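Local coordinates for protein hypothetical bacterial 6-phosphogluconolactonase (Bacteroides fragilis, PDB 3SCY) that probably hydrolyses 6-phosphogluconolactone, a lactone of the pentose phosphate pathway, using the seven-bladed beta-propeller scaffold of the lactonase family, at residues T176-K181 with P202-V207; V64-E69 with S78-D83; Q249-D254 with G294-V299; F182-N187 with K195-G200. All coordinates share one frame; numbering follows the deposited sequence. Where two conformers were deposited one is given.

How the contacts relate
All four contacts belong to the seven-bladed propeller, each blade a four-stranded antiparallel sheet. Contacts 1 and 4 share strands 178-184 and 197-206 of one blade, and they meet where K181 O lies 2.9 Å from G200 N, a probable hydrogen bond. Contact 3 joins the next two blades, its nearest atoms about 7 Å from contact 1. Contact 2 pairs the middle strands of another blade, its centre about 34 Å from that of contact 3, across the chain's centre. The side chains of E203 in contact 1 and K199 in contact 4 each lie about 5 Å from bound magnesium; the sodium ion bound at Q302 and L342 is about 12 Å from the K298 side chain.

Contact 1: residues T176-K181 with P202-V207; sequences TDQIHK and PEAFKV
I179 and F205 form the central hydrogen-bonded pair between the third and fourth strands of one propeller blade, and around them the packing is close. I179 N meets F205 O at 2.9 Å in the carbonyl plane, and F205 N returns to I179 O at 2.8 Å, tilted from that carbonyl's plane. Beyond this pair, V207 N points almost straight at D177 O (N-H...O angle 174°), whereas K181 N stands above the carbonyl plane of E203 instead of on a lone pair. On the same face as F205, I179 packs on L170 of the adjoining strand and on F238 of the next blade. The K181 chain runs extended, CG turned away from its own N (chi1 -177°), so that its CD passes the F205 ring obliquely at 4.0 Å from CE2 and its NZ arrives at T201 O and G243 O. D177 and Q178 both face D173, a G1 beta bulge, and the D177 carboxylate is gripped by the backbone N of G210 and G212.

The face of Q178, H180, A204 and K206 is looser toward solvent. H180 is buried, with NE2 bonded to D173 OD2 and Q178 CB above one ring face, toward its rim. Q178 is partly exposed; its NE2 rests 3.6 Å from A204 CB. Exposed K206 bends at chi2 and chi4, laying CD 3.4 Å from D177 O and sending NZ to V207 O. That ammonium stops 4.5 Å from D177 OD2, beyond a salt bridge, and one water spans the gap, donating to OD2 and accepting from NZ.

Contact 2: residues V64-E69 with S78-D83; sequences VYSVNE and SAFAFD
V64 and F80 face each other as a hydrogen-bonded antiparallel pair, with V64 N donating to F80 O at 2.9 Å and F80 N to V64 O at 2.8 Å. One pair further on, S66 and S78 repeat the exchange, both bonds lying in the carbonyl planes of their acceptors. Between them Y65 sits opposite A79 as a non-hydrogen-bonded pair, and Y65 CA makes a C-H...O contact with S78 O. The side chains follow this register. A79 CB nestles obliquely against the Y65 ring, 3.5 Å from CE1. On the other face V64 O lies in the plane of the F80 ring, at its edge and 3.4 Å from CD1. V64 also reaches past its direct partner: CG2, anti to the carbonyl carbon, meets F82 CB at 3.7 Å, the two side chains crossing obliquely.

These two strands, 63-68 and 76-83, are a beta hairpin and the middle pair of a four-stranded propeller blade, and every residue that touches here is buried. On the axis side, strand 55-57 and the residue before it pair with 63-68 through backbone bonds of Y65 with I56 and V67 with Y54; on the outer side A79 bonds to L92 of strand 88-96. Residues of the preceding blade cover the face of V64, F80 and F82: L17 touches both V64 and F82, and I29 packs on F80 and S66. Toward the following blade, the Y65 hydroxyl is hydrogen-bonded to G131 O, fixing the far end of the ring that leans on A79.

Contact 3: residues Q249-D254 with G294-V299; sequences QTVAAD and GTLTKV
Two neighbouring propeller blades meet here through their outermost strands, 244-252 and 296-303, and the seam is closed by Q249 gripping the backbone of L296. The two strand segments run nearly parallel, 14° apart, but their axes come no nearer than 8.2 Å, too wide for direct strand pairing; side chains bridge the distance instead. The Q249 amide does so with both of its ends. OE1 accepts from L296 N at 2.6 Å, the donor lying in the carbonyl plane on a lone pair, and NE2 donates to L296 O at 2.9 Å, again onto an in-plane lone pair. Engaging N and O of one residue in this way, the amide takes the place of an adjoining strand's peptide and has its rotation fixed by two bonds. An extended chain, with CG directed opposite the backbone N (chi1 -160°), spans the gap to reach them. T295 borders the same group, its CB 3.4 Å from Q249 OE1, while its hydroxyl turns to N293 OD1.

Next along the seam V251 and L296 cross at about a right angle, with V251 CG2 4.0 Å from L296 CD1. V235 touches both residues, F287 packs on V251, and L273 and V289 pack on L296, so both blades contribute apolar side chains. Farther along, K298 makes a second polar bridge. Its chain bends at chi3 (-74°) and brings NZ to A252 O at 3.0 Å, with A253 O, itself bonded to N277 ND2, lying 3.5 Å from that NZ.

Contact 4: residues F182-N187 with K195-G200; sequences FNINPN and KFLTKG
F182-I184 and L197-G200 pair antiparallel but strongly twisted, their axes at 137°, with N183 and T198 exchanging backbone bonds in the two outer strands of a propeller blade. N183 N reaches T198 O at 2.7 Å, and T198 N answers with a longer bond of 3.2 Å to N183 O; N185 N then bonds to F196 O. On the face turned to the preceding blade I184 and L197 run side by side, I184 CG1 touching L197 CD2 at 3.7 Å. F196 joins them because its CG lies trans to the backbone N (chi1 -176°), bringing the ring back so that CE1 rests 3.7 Å from I184 CG2. L197 CD2 sits over one face of that ring, toward the rim, while N185 O is at its edge. F182 lies alongside K199, its CE2 3.8 Å from K199 CG. I122, V124 and I140 of the preceding blade cover L197, and I122 and I140 also touch F182.

Toward solvent, a water donates to N183 O and also hydrogen-bonds T198 OG1. At the turn, N185 OD1 accepts from N187 N in an Asx turn, while N185 ND2 donates to E194 OE1 and, at 3.2 Å, to K195 O.

Contact 1: residues T176-K181 with P202-V207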
# COMPACT_ATOMS: atom_id res chain seq x y z
N THR A 176 11.38 -8.00 11.94
CA THR A 176 12.60 -7.62 12.66
C THR A 176 12.56 -6.18 13.19
O THR A 176 13.59 -5.72 13.69
CB THR A 176 13.84 -7.82 11.78
OG1 THR A 176 13.83 -6.85 10.73
CG2 THR A 176 13.92 -9.23 11.20
N ASP A 177 11.40 -5.48 13.10
CA ASP A 177 11.27 -4.10 13.60
C ASP A 177 12.27 -3.16 12.93
O ASP A 177 12.84 -2.28 13.57
CB ASP A 177 11.41 -4.06 15.14
CG ASP A 177 10.25 -4.76 15.82
OD1 ASP A 177 9.09 -4.50 15.43
OD2 ASP A 177 10.50 -5.58 16.72
N GLN A 178 12.47 -3.33 11.63
CA GLN A 178 13.40 -2.50 10.87
C GLN A 178 12.80 -2.02 9.58
O GLN A 178 11.89 -2.64 9.03
CB GLN A 178 14.69 -3.29 10.54
CG GLN A 178 15.57 -3.59 11.74
CD GLN A 178 16.74 -4.45 11.34
OE1 GLN A 178 16.60 -5.60 10.90
NE2 GLN A 178 17.93 -3.93 11.51
N ILE A 179 13.31 -0.89 9.10
CA ILE A 179 13.07 -0.35 7.78
C ILE A 179 14.43 -0.47 7.08
O ILE A 179 15.36 0.26 7.42
CB ILE A 179 12.52 1.09 7.78
CG1 ILE A 179 11.19 1.17 8.58
CG2 ILE A 179 12.32 1.56 6.32
CD1 ILE A 179 10.78 2.63 8.99
N HIS A 180 14.55 -1.42 6.14
CA HIS A 180 15.77 -1.64 5.38
C HIS A 180 15.94 -0.54 4.32
O HIS A 180 14.96 -0.10 3.74
CB HIS A 180 15.75 -3.03 4.73
CG HIS A 180 15.58 -4.12 5.74
ND1 HIS A 180 16.66 -4.58 6.49
CD2 HIS A 180 14.48 -4.83 6.06
CE1 HIS A 180 16.16 -5.53 7.28
NE2 HIS A 180 14.86 -5.73 7.04
N LYS A 181 17.19 -0.08 4.12
CA LYS A 181 17.48 1.00 3.19
C LYS A 181 18.37 0.53 2.03
O LYS A 181 19.41 -0.12 2.25
CB LYS A 181 18.17 2.15 3.95
CG LYS A 181 18.47 3.38 3.07
CD LYS A 181 19.26 4.45 3.82
CE LYS A 181 19.83 5.46 2.85
NZ LYS A 181 20.55 6.54 3.58
N PRO A 202 22.52 4.10 6.68
CA PRO A 202 22.75 2.78 7.27
C PRO A 202 21.98 1.72 6.49
O PRO A 202 21.13 2.05 5.65
CB PRO A 202 22.21 2.95 8.70
CG PRO A 202 21.11 3.93 8.55
CD PRO A 202 21.56 4.89 7.49
N GLU A 203 22.24 0.45 6.77
CA GLU A 203 21.52 -0.62 6.07
C GLU A 203 20.07 -0.71 6.52
O GLU A 203 19.23 -1.24 5.80
CB GLU A 203 22.21 -1.97 6.26
CG GLU A 203 23.44 -2.13 5.38
CD GLU A 203 24.11 -3.48 5.40
OE1 GLU A 203 23.60 -4.41 6.06
OE2 GLU A 203 25.17 -3.61 4.75
N ALA A 204 19.77 -0.20 7.73
CA ALA A 204 18.42 -0.24 8.26
C ALA A 204 18.23 0.79 9.34
O ALA A 204 19.18 1.20 10.00
CB ALA A 204 18.11 -1.62 8.81
N PHE A 205 16.97 1.17 9.54
CA PHE A 205 16.53 1.99 10.66
C PHE A 205 15.78 1.07 11.60
O PHE A 205 14.99 0.25 11.15
CB PHE A 205 15.64 3.17 10.19
CG PHE A 205 16.32 4.06 9.19
CD1 PHE A 205 17.27 4.99 9.59
CD2 PHE A 205 16.06 3.93 7.82
CE1 PHE A 205 17.93 5.79 8.65
CE2 PHE A 205 16.71 4.75 6.89
CZ PHE A 205 17.66 5.66 7.31
N LYS A 206 16.03 1.18 12.88
CA LYS A 206 15.38 0.31 13.85
C LYS A 206 14.24 1.05 14.53
O LYS A 206 14.37 2.24 14.82
CB LYS A 206 16.44 -0.17 14.88
CG LYS A 206 15.94 -1.11 15.99
CD LYS A 206 15.60 -2.53 15.51
CE LYS A 206 15.35 -3.50 16.65
NZ LYS A 206 14.19 -3.10 17.51
N VAL A 207 13.12 0.36 14.77
CA VAL A 207 12.00 0.95 15.53
C VAL A 207 11.83 0.13 16.83
O VAL A 207 12.45 -0.92 16.98
CB VAL A 207 10.67 1.12 14.75
CG1 VAL A 207 10.85 2.06 13.54
CG2 VAL A 207 10.09 -0.22 14.32
O HOH W 1 13.13 -5.74 17.83
O HOH W 2 19.70 -2.71 3.45

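Contact 2: residues V64-E69 with S78-D83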
# COMPACT_ATOMS: atom_id res chain seq x y z
N VAL A 64 -1.06 -2.31 -15.29
CA VAL A 64 -1.35 -2.64 -13.91
C VAL A 64 -0.48 -3.83 -13.53
O VAL A 64 -0.34 -4.77 -14.33
CB VAL A 64 -2.85 -2.89 -13.65
CG1 VAL A 64 -3.11 -3.52 -12.27
CG2 VAL A 64 -3.63 -1.59 -13.79
N TYR A 65 0.07 -3.81 -12.31
CA TYR A 65 0.87 -4.93 -11.83
C TYR A 65 0.29 -5.39 -10.54
O TYR A 65 -0.04 -4.57 -9.69
CB TYR A 65 2.35 -4.54 -11.65
CG TYR A 65 2.94 -4.01 -12.93
CD1 TYR A 65 3.47 -4.87 -13.89
CD2 TYR A 65 2.90 -2.65 -13.23
CE1 TYR A 65 3.97 -4.39 -15.10
CE2 TYR A 65 3.35 -2.16 -14.46
CZ TYR A 65 3.90 -3.04 -15.39
OH TYR A 65 4.37 -2.58 -16.59
N SER A 66 0.11 -6.70 -10.39
CA SER A 66 -0.45 -7.22 -9.15
C SER A 66 0.40 -8.31 -8.60
O SER A 66 1.04 -9.04 -9.34
CB SER A 66 -1.88 -7.74 -9.38
OG SER A 66 -1.91 -9.07 -9.88
N VAL A 67 0.35 -8.48 -7.28
CA VAL A 67 1.00 -9.64 -6.70
C VAL A 67 0.04 -10.81 -6.95
O VAL A 67 -1.13 -10.60 -7.33
CB VAL A 67 1.29 -9.50 -5.19
CG1 VAL A 67 2.22 -8.33 -4.91
CG2 VAL A 67 -0.01 -9.42 -4.36
N ASN A 68 0.54 -12.04 -6.76
CA ASN A 68 -0.25 -13.28 -6.67
C ASN A 68 0.22 -13.84 -5.35
O ASN A 68 1.31 -14.43 -5.28
CB ASN A 68 -0.02 -14.21 -7.88
CG ASN A 68 -0.41 -13.55 -9.18
OD1 ASN A 68 -1.59 -13.39 -9.50
ND2 ASN A 68 0.58 -13.08 -9.93
N GLU A 69 -0.54 -13.56 -4.27
CA GLU A 69 -0.08 -13.87 -2.93
C GLU A 69 -0.33 -15.32 -2.55
O GLU A 69 -1.42 -15.69 -2.12
CB GLU A 69 -0.68 -12.90 -1.90
CG GLU A 69 0.02 -13.01 -0.55
CD GLU A 69 -0.64 -12.28 0.60
OE1 GLU A 69 -1.51 -11.43 0.35
OE2 GLU A 69 -0.22 -12.53 1.75
N SER A 78 1.82 -10.41 -11.67
CA SER A 78 1.15 -10.42 -12.97
C SER A 78 1.19 -9.02 -13.53
O SER A 78 0.98 -8.06 -12.78
CB SER A 78 -0.30 -10.87 -12.81
OG SER A 78 -0.37 -12.19 -12.29
N ALA A 79 1.42 -8.89 -14.84
CA ALA A 79 1.44 -7.63 -15.55
C ALA A 79 0.29 -7.59 -16.52
O ALA A 79 0.09 -8.55 -17.27
CB ALA A 79 2.75 -7.47 -16.30
N PHE A 80 -0.44 -6.47 -16.55
CA PHE A 80 -1.61 -6.30 -17.41
C PHE A 80 -1.56 -5.02 -18.20
O PHE A 80 -1.11 -4.00 -17.67
CB PHE A 80 -2.89 -6.21 -16.55
CG PHE A 80 -3.16 -7.35 -15.60
CD1 PHE A 80 -2.57 -7.38 -14.34
CD2 PHE A 80 -4.02 -8.38 -15.96
CE1 PHE A 80 -2.82 -8.42 -13.46
CE2 PHE A 80 -4.26 -9.44 -15.08
CZ PHE A 80 -3.65 -9.45 -13.85
N ALA A 81 -2.09 -5.04 -19.42
CA ALA A 81 -2.37 -3.80 -20.13
C ALA A 81 -3.70 -3.28 -19.58
O ALA A 81 -4.65 -4.08 -19.40
CB ALA A 81 -2.47 -4.03 -21.62
N PHE A 82 -3.78 -2.00 -19.27
CA PHE A 82 -4.98 -1.42 -18.69
C PHE A 82 -5.57 -0.36 -19.57
O PHE A 82 -4.86 0.48 -20.13
CB PHE A 82 -4.67 -0.84 -17.29
CG PHE A 82 -5.88 -0.34 -16.54
CD1 PHE A 82 -6.95 -1.19 -16.26
CD2 PHE A 82 -5.92 0.96 -16.05
CE1 PHE A 82 -8.06 -0.73 -15.55
CE2 PHE A 82 -7.03 1.41 -15.33
CZ PHE A 82 -8.09 0.57 -15.09
N ASP A 83 -6.90 -0.40 -19.73
CA ASP A 83 -7.64 0.61 -20.48
C ASP A 83 -8.54 1.30 -19.45
O ASP A 83 -9.54 0.72 -19.02
CB ASP A 83 -8.40 -0.01 -21.66
CG ASP A 83 -9.19 0.99 -22.49
OD1 ASP A 83 -9.70 1.99 -21.92
OD2 ASP A 83 -9.34 0.76 -23.70

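Contact 3: residues Q249-D254 with G294-V299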
# COMPACT_ATOMS: atom_id res chain seq x y z
N GLN A 249 8.09 11.35 16.76
CA GLN A 249 6.93 11.06 17.57
C GLN A 249 6.42 9.66 17.36
O GLN A 249 6.48 9.14 16.23
CB GLN A 249 5.81 12.05 17.21
CG GLN A 249 4.71 12.19 18.27
CD GLN A 249 3.53 12.97 17.75
OE1 GLN A 249 3.38 13.19 16.55
NE2 GLN A 249 2.65 13.38 18.65
N THR A 250 5.85 9.06 18.43
CA THR A 250 5.12 7.79 18.38
C THR A 250 3.74 8.07 18.99
O THR A 250 3.68 8.60 20.10
CB THR A 250 5.84 6.64 19.11
OG1 THR A 250 7.08 6.34 18.48
CG2 THR A 250 5.00 5.36 19.17
N VAL A 251 2.65 7.71 18.28
CA VAL A 251 1.28 7.87 18.76
C VAL A 251 0.55 6.54 18.64
O VAL A 251 0.93 5.69 17.84
CB VAL A 251 0.47 9.00 18.06
CG1 VAL A 251 1.11 10.37 18.30
CG2 VAL A 251 0.31 8.74 16.56
N ALA A 252 -0.50 6.36 19.43
CA ALA A 252 -1.29 5.15 19.40
C ALA A 252 -2.42 5.27 18.40
O ALA A 252 -3.28 6.14 18.54
CB ALA A 252 -1.87 4.88 20.78
N ALA A 253 -2.44 4.38 17.39
CA ALA A 253 -3.56 4.31 16.45
C ALA A 253 -4.60 3.40 17.06
O ALA A 253 -5.79 3.69 17.04
CB ALA A 253 -3.09 3.77 15.11
N ASP A 254 -4.13 2.28 17.63
CA ASP A 254 -4.95 1.27 18.30
C ASP A 254 -4.86 1.49 19.80
O ASP A 254 -3.76 1.59 20.34
CB ASP A 254 -4.46 -0.14 17.91
CG ASP A 254 -4.95 -1.31 18.76
OD1 ASP A 254 -6.12 -1.28 19.20
OD2 ASP A 254 -4.17 -2.28 18.94
N GLY A 294 5.34 18.45 11.67
CA GLY A 294 4.92 17.12 11.19
C GLY A 294 4.35 16.18 12.24
O GLY A 294 4.03 15.02 11.93
N THR A 295 4.17 16.65 13.47
CA THR A 295 3.67 15.82 14.57
C THR A 295 2.15 15.65 14.49
O THR A 295 1.46 16.40 13.79
CB THR A 295 4.11 16.41 15.93
OG1 THR A 295 3.66 17.75 16.02
CG2 THR A 295 5.62 16.33 16.13
N LEU A 296 1.64 14.68 15.26
CA LEU A 296 0.24 14.27 15.20
C LEU A 296 -0.48 14.40 16.53
O LEU A 296 0.08 14.10 17.58
CB LEU A 296 0.15 12.79 14.78
CG LEU A 296 0.87 12.39 13.48
CD1 LEU A 296 0.87 10.92 13.29
CD2 LEU A 296 0.24 13.07 12.25
N THR A 297 -1.76 14.77 16.44
CA THR A 297 -2.65 14.80 17.60
C THR A 297 -3.97 14.11 17.14
O THR A 297 -4.55 14.52 16.12
CB THR A 297 -2.79 16.21 18.20
OG1 THR A 297 -3.27 17.14 17.22
CG2 THR A 297 -1.49 16.74 18.78
N LYS A 298 -4.42 13.06 17.88
CA LYS A 298 -5.66 12.36 17.50
C LYS A 298 -6.85 13.28 17.65
O LYS A 298 -6.93 14.04 18.63
CB LYS A 298 -5.86 11.07 18.31
CG LYS A 298 -6.85 10.12 17.62
CD LYS A 298 -7.07 8.81 18.33
CE LYS A 298 -5.93 7.85 18.21
NZ LYS A 298 -6.19 6.61 18.99
N VAL A 299 -7.73 13.28 16.66
CA VAL A 299 -8.93 14.12 16.68
C VAL A 299 -10.22 13.28 16.60
O VAL A 299 -11.29 13.81 16.91
CB VAL A 299 -8.92 15.23 15.60
CG1 VAL A 299 -7.77 16.22 15.80
CG2 VAL A 299 -8.89 14.66 14.19

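Contact 4: residues F182-N187 with K195-G200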
# COMPACT_ATOMS: atom_id res chain seq x y z
N PHE A 182 17.98 0.90 0.80
CA PHE A 182 18.73 0.62 -0.40
C PHE A 182 18.91 1.86 -1.22
O PHE A 182 18.02 2.72 -1.28
CB PHE A 182 18.03 -0.44 -1.25
CG PHE A 182 17.90 -1.78 -0.56
CD1 PHE A 182 16.83 -2.04 0.28
CD2 PHE A 182 18.89 -2.75 -0.71
CE1 PHE A 182 16.72 -3.27 0.94
CE2 PHE A 182 18.79 -3.97 -0.04
CZ PHE A 182 17.72 -4.22 0.79
N ASN A 183 20.06 1.96 -1.87
CA ASN A 183 20.33 2.99 -2.84
C ASN A 183 19.74 2.52 -4.15
O ASN A 183 19.89 1.35 -4.52
CB ASN A 183 21.85 3.19 -2.99
CG ASN A 183 22.58 3.64 -1.77
OD1 ASN A 183 22.05 4.30 -0.88
ND2 ASN A 183 23.84 3.24 -1.65
N ILE A 184 19.07 3.42 -4.88
CA ILE A 184 18.51 3.10 -6.19
C ILE A 184 19.44 3.54 -7.31
O ILE A 184 20.01 4.64 -7.25
CB ILE A 184 17.14 3.79 -6.33
CG1 ILE A 184 16.05 2.94 -5.65
CG2 ILE A 184 16.81 4.14 -7.80
CD1 ILE A 184 14.67 3.63 -5.61
N ASN A 185 19.65 2.65 -8.29
CA ASN A 185 20.35 2.96 -9.53
C ASN A 185 19.26 3.36 -10.53
O ASN A 185 18.53 2.50 -11.02
CB ASN A 185 21.18 1.78 -10.02
CG ASN A 185 21.70 2.01 -11.40
OD1 ASN A 185 21.54 3.08 -11.98
ND2 ASN A 185 22.40 1.03 -11.95
N PRO A 186 19.05 4.69 -10.76
CA PRO A 186 17.92 5.12 -11.61
C PRO A 186 18.09 4.75 -13.08
O PRO A 186 17.13 4.80 -13.85
CB PRO A 186 17.94 6.65 -11.44
CG PRO A 186 19.38 6.97 -11.21
CD PRO A 186 19.86 5.85 -10.32
N ASN A 187 19.30 4.30 -13.47
CA ASN A 187 19.51 3.93 -14.85
C ASN A 187 19.19 2.45 -15.09
O ASN A 187 19.06 2.05 -16.23
CB ASN A 187 20.96 4.22 -15.25
CG ASN A 187 21.26 5.69 -15.40
OD1 ASN A 187 20.36 6.52 -15.59
ND2 ASN A 187 22.53 6.05 -15.36
N LYS A 195 22.40 -3.50 -11.91
CA LYS A 195 21.71 -3.82 -10.65
C LYS A 195 20.90 -2.60 -10.18
O LYS A 195 21.43 -1.49 -10.16
CB LYS A 195 22.75 -4.23 -9.59
CG LYS A 195 22.15 -4.83 -8.32
CD LYS A 195 23.32 -5.40 -7.49
CE LYS A 195 22.85 -6.38 -6.45
NZ LYS A 195 23.94 -6.73 -5.50
N PHE A 196 19.64 -2.83 -9.78
CA PHE A 196 18.78 -1.75 -9.35
C PHE A 196 19.11 -1.28 -7.92
O PHE A 196 19.19 -0.07 -7.66
CB PHE A 196 17.31 -2.21 -9.45
CG PHE A 196 16.24 -1.18 -9.14
CD1 PHE A 196 16.36 0.13 -9.61
CD2 PHE A 196 15.11 -1.52 -8.42
CE1 PHE A 196 15.37 1.08 -9.34
CE2 PHE A 196 14.10 -0.58 -8.18
CZ PHE A 196 14.25 0.72 -8.62
N LEU A 197 19.17 -2.23 -6.97
CA LEU A 197 19.33 -1.90 -5.56
C LEU A 197 20.64 -2.34 -4.97
O LEU A 197 21.10 -3.45 -5.23
CB LEU A 197 18.22 -2.56 -4.74
CG LEU A 197 16.77 -2.24 -5.15
CD1 LEU A 197 15.77 -3.04 -4.31
CD2 LEU A 197 16.51 -0.74 -5.10
N THR A 198 21.22 -1.49 -4.12
CA THR A 198 22.43 -1.79 -3.35
C THR A 198 22.15 -1.38 -1.91
O THR A 198 21.45 -0.39 -1.69
CB THR A 198 23.65 -1.08 -3.92
OG1 THR A 198 23.36 0.31 -4.05
CG2 THR A 198 24.06 -1.65 -5.28
N LYS A 199 22.72 -2.11 -0.92
CA LYS A 199 22.45 -1.76 0.48
C LYS A 199 22.95 -0.34 0.79
O LYS A 199 24.00 0.06 0.30
CB LYS A 199 23.05 -2.81 1.42
CG LYS A 199 22.30 -4.14 1.33
CD LYS A 199 22.76 -5.12 2.39
CE LYS A 199 21.90 -6.36 2.41
NZ LYS A 199 22.38 -7.34 3.42
N GLY A 200 22.16 0.43 1.51
CA GLY A 200 22.52 1.82 1.79
C GLY A 200 23.23 2.03 3.10
O GLY A 200 23.60 1.08 3.80
O HOH W 3 22.10 0.92 -6.54